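Local structure of apical membrane antigen 1 (Babesia divergens, 4APM) at residues 127-132 against 150-155. The protein probably serves in host-cell invasion by the parasite, as an apical membrane adhesin of the moving junction, through an ectodomain whose first three domains make up this fragment. Numbering follows the deposited sequence.
Sequences ANCAEY and FVYDAK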
loop_
_atom_site.group_PDB
_atom_site.type_symbol
_atom_site.label_atom_id
_atom_site.label_comp_id
_atom_site.label_asym_id
_atom_site.label_seq_id
_atom_site.Cartn_x
_atom_site.Cartn_y
_atom_site.Cartn_z
ATOM N N ALA A 127 4.208 -2.160 -15.241
ATOM C CA ALA A 127 5.470 -2.882 -15.445
ATOM C C ALA A 127 6.279 -2.300 -16.620
ATOM O O ALA A 127 7.474 -2.092 -16.515
ATOM C CB ALA A 127 5.222 -4.366 -15.641
ATOM N N ASN A 128 5.611 -1.955 -17.713
ATOM C CA ASN A 128 6.327 -1.383 -18.827
ATOM C C ASN A 128 7.026 -0.066 -18.436
ATOM O O ASN A 128 8.181 0.179 -18.815
ATOM C CB ASN A 128 5.398 -1.177 -20.031
ATOM C CG ASN A 128 4.964 -2.469 -20.646
ATOM O OD1 ASN A 128 5.443 -3.560 -20.256
ATOM N ND2 ASN A 128 4.036 -2.381 -21.633
ATOM N N CYS A 129 6.317 0.755 -17.668
ATOM C CA CYS A 129 6.816 2.029 -17.245
ATOM C C CYS A 129 8.068 1.842 -16.360
ATOM O O CYS A 129 9.075 2.538 -16.528
ATOM C CB CYS A 129 5.692 2.817 -16.537
ATOM S SG CYS A 129 6.089 4.548 -16.174
ATOM N N ALA A 130 8.033 0.828 -15.504
ATOM C CA ALA A 130 9.151 0.533 -14.583
ATOM C C ALA A 130 10.374 0.063 -15.363
ATOM O O ALA A 130 11.488 0.494 -15.093
ATOM C CB ALA A 130 8.745 -0.530 -13.565
ATOM N N GLU A 131 10.145 -0.813 -16.335
ATOM C CA GLU A 131 11.222 -1.337 -17.183
ATOM C C GLU A 131 11.792 -0.200 -18.037
ATOM O O GLU A 131 12.995 -0.072 -18.225
ATOM C CB GLU A 131 10.676 -2.465 -18.074
ATOM C CG GLU A 131 11.734 -3.195 -18.913
ATOM C CD GLU A 131 11.155 -4.370 -19.680
ATOM O OE1 GLU A 131 10.003 -4.747 -19.406
ATOM O OE2 GLU A 131 11.848 -4.925 -20.558
ATOM N N TYR A 132 10.929 0.697 -18.464
ATOM C CA TYR A 132 11.390 1.797 -19.261
ATOM C C TYR A 132 12.289 2.724 -18.417
ATOM O O TYR A 132 13.350 3.158 -18.869
ATOM C CB TYR A 132 10.185 2.542 -19.830
ATOM C CG TYR A 132 10.552 3.769 -20.616
ATOM C CD1 TYR A 132 11.189 3.659 -21.847
ATOM C CD2 TYR A 132 10.223 5.035 -20.153
ATOM C CE1 TYR A 132 11.523 4.785 -22.580
ATOM C CE2 TYR A 132 10.544 6.159 -20.875
ATOM C CZ TYR A 132 11.181 6.024 -22.104
ATOM O OH TYR A 132 11.515 7.143 -22.840
ATOM N N PHE A 150 9.810 6.388 -11.564
ATOM C CA PHE A 150 8.726 6.696 -12.488
ATOM C C PHE A 150 7.406 6.992 -11.734
ATOM O O PHE A 150 7.260 6.671 -10.563
ATOM C CB PHE A 150 8.531 5.525 -13.434
ATOM C CG PHE A 150 7.831 4.349 -12.800
ATOM C CD1 PHE A 150 8.562 3.367 -12.134
ATOM C CD2 PHE A 150 6.429 4.247 -12.827
ATOM C CE1 PHE A 150 7.934 2.287 -11.554
ATOM C CE2 PHE A 150 5.794 3.181 -12.220
ATOM C CZ PHE A 150 6.549 2.194 -11.592
ATOM N N VAL A 151 6.449 7.622 -12.403
ATOM C CA VAL A 151 5.080 7.675 -11.906
ATOM C C VAL A 151 4.245 7.328 -13.103
ATOM O O VAL A 151 4.442 7.904 -14.167
ATOM C CB VAL A 151 4.713 9.094 -11.449
ATOM C CG1 VAL A 151 3.244 9.141 -11.010
ATOM C CG2 VAL A 151 5.648 9.564 -10.320
ATOM N N TYR A 152 3.428 6.290 -13.008
ATOM C CA TYR A 152 2.582 5.961 -14.134
ATOM C C TYR A 152 1.177 6.501 -13.839
ATOM O O TYR A 152 0.608 6.199 -12.792
ATOM C CB TYR A 152 2.529 4.445 -14.394
ATOM C CG TYR A 152 1.537 4.085 -15.500
ATOM C CD1 TYR A 152 1.797 4.409 -16.830
ATOM C CD2 TYR A 152 0.318 3.516 -15.205
ATOM C CE1 TYR A 152 0.918 4.092 -17.839
ATOM C CE2 TYR A 152 -0.563 3.175 -16.209
ATOM C CZ TYR A 152 -0.256 3.470 -17.525
ATOM O OH TYR A 152 -1.173 3.180 -18.518
ATOM N N ASP A 153 0.639 7.300 -14.759
ATOM C CA ASP A 153 -0.761 7.796 -14.712
ATOM C C ASP A 153 -1.728 6.867 -15.476
ATOM O O ASP A 153 -1.806 6.917 -16.693
ATOM C CB ASP A 153 -0.809 9.193 -15.328
ATOM C CG ASP A 153 -2.187 9.861 -15.215
ATOM O OD1 ASP A 153 -3.218 9.152 -15.043
ATOM O OD2 ASP A 153 -2.218 11.110 -15.330
ATOM N N ALA A 154 -2.490 6.053 -14.762
ATOM C CA ALA A 154 -3.359 5.081 -15.403
ATOM C C ALA A 154 -4.593 5.725 -16.071
ATOM O O ALA A 154 -5.234 5.116 -16.930
ATOM C CB ALA A 154 -3.780 4.012 -14.398
ATOM N N LYS A 155 -4.917 6.951 -15.672
ATOM C CA LYS A 155 -6.066 7.655 -16.233
ATOM C C LYS A 155 -5.679 8.231 -17.589
ATOM O O LYS A 155 -6.382 8.039 -18.572
ATOM C CB LYS A 155 -6.521 8.774 -15.280
ATOM C CG LYS A 155 -7.968 9.243 -15.429
ATOM C CD LYS A 155 -8.244 10.444 -14.528
ATOM C CE LYS A 155 -9.642 11.018 -14.759
ATOM N NZ LYS A 155 -9.703 12.510 -14.579
#
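The sulfur of C129 sits at the centre of this contact, where it meets both F150 and Y152 and is bonded covalently to C159 on the neighbouring strand 158-161. Helix 125-134 lies over an antiparallel sheet here and is stapled to it by that disulfide, a helix-on-sheet plan consistent with the PAN-like fold of the AMA1 family. The short helix and strand axes approach to 8.5 Å and run in nearly opposite directions, at 153°. C129 SG lies 3.4 Å from F150 CD2, and it meets the ring obliquely, 52° off the normal, in a sulfur-aromatic contact. C129 SG also touches Y152 CB at 4.0 Å, so it meets the root of the tyrosine rather than its ring. The helix backbone passes over one face of the F150 ring, with A130 N 4.1 Å above the ring plane, over its centre. CG of F150 lies between its own backbone N and carbonyl carbon (chi1 75°), and the ring lies under the helix backbone at A130 N. The A130 methyl adds to the apolar patch, its CB 3.6 Å from F150 CE1. The Y152 side chain also packs on D125 and V126, nearer the start of the helix. At the strand end an Asx turn begins: D153 OD1 accepts K155 N at 2.9 Å and takes E156 N as well.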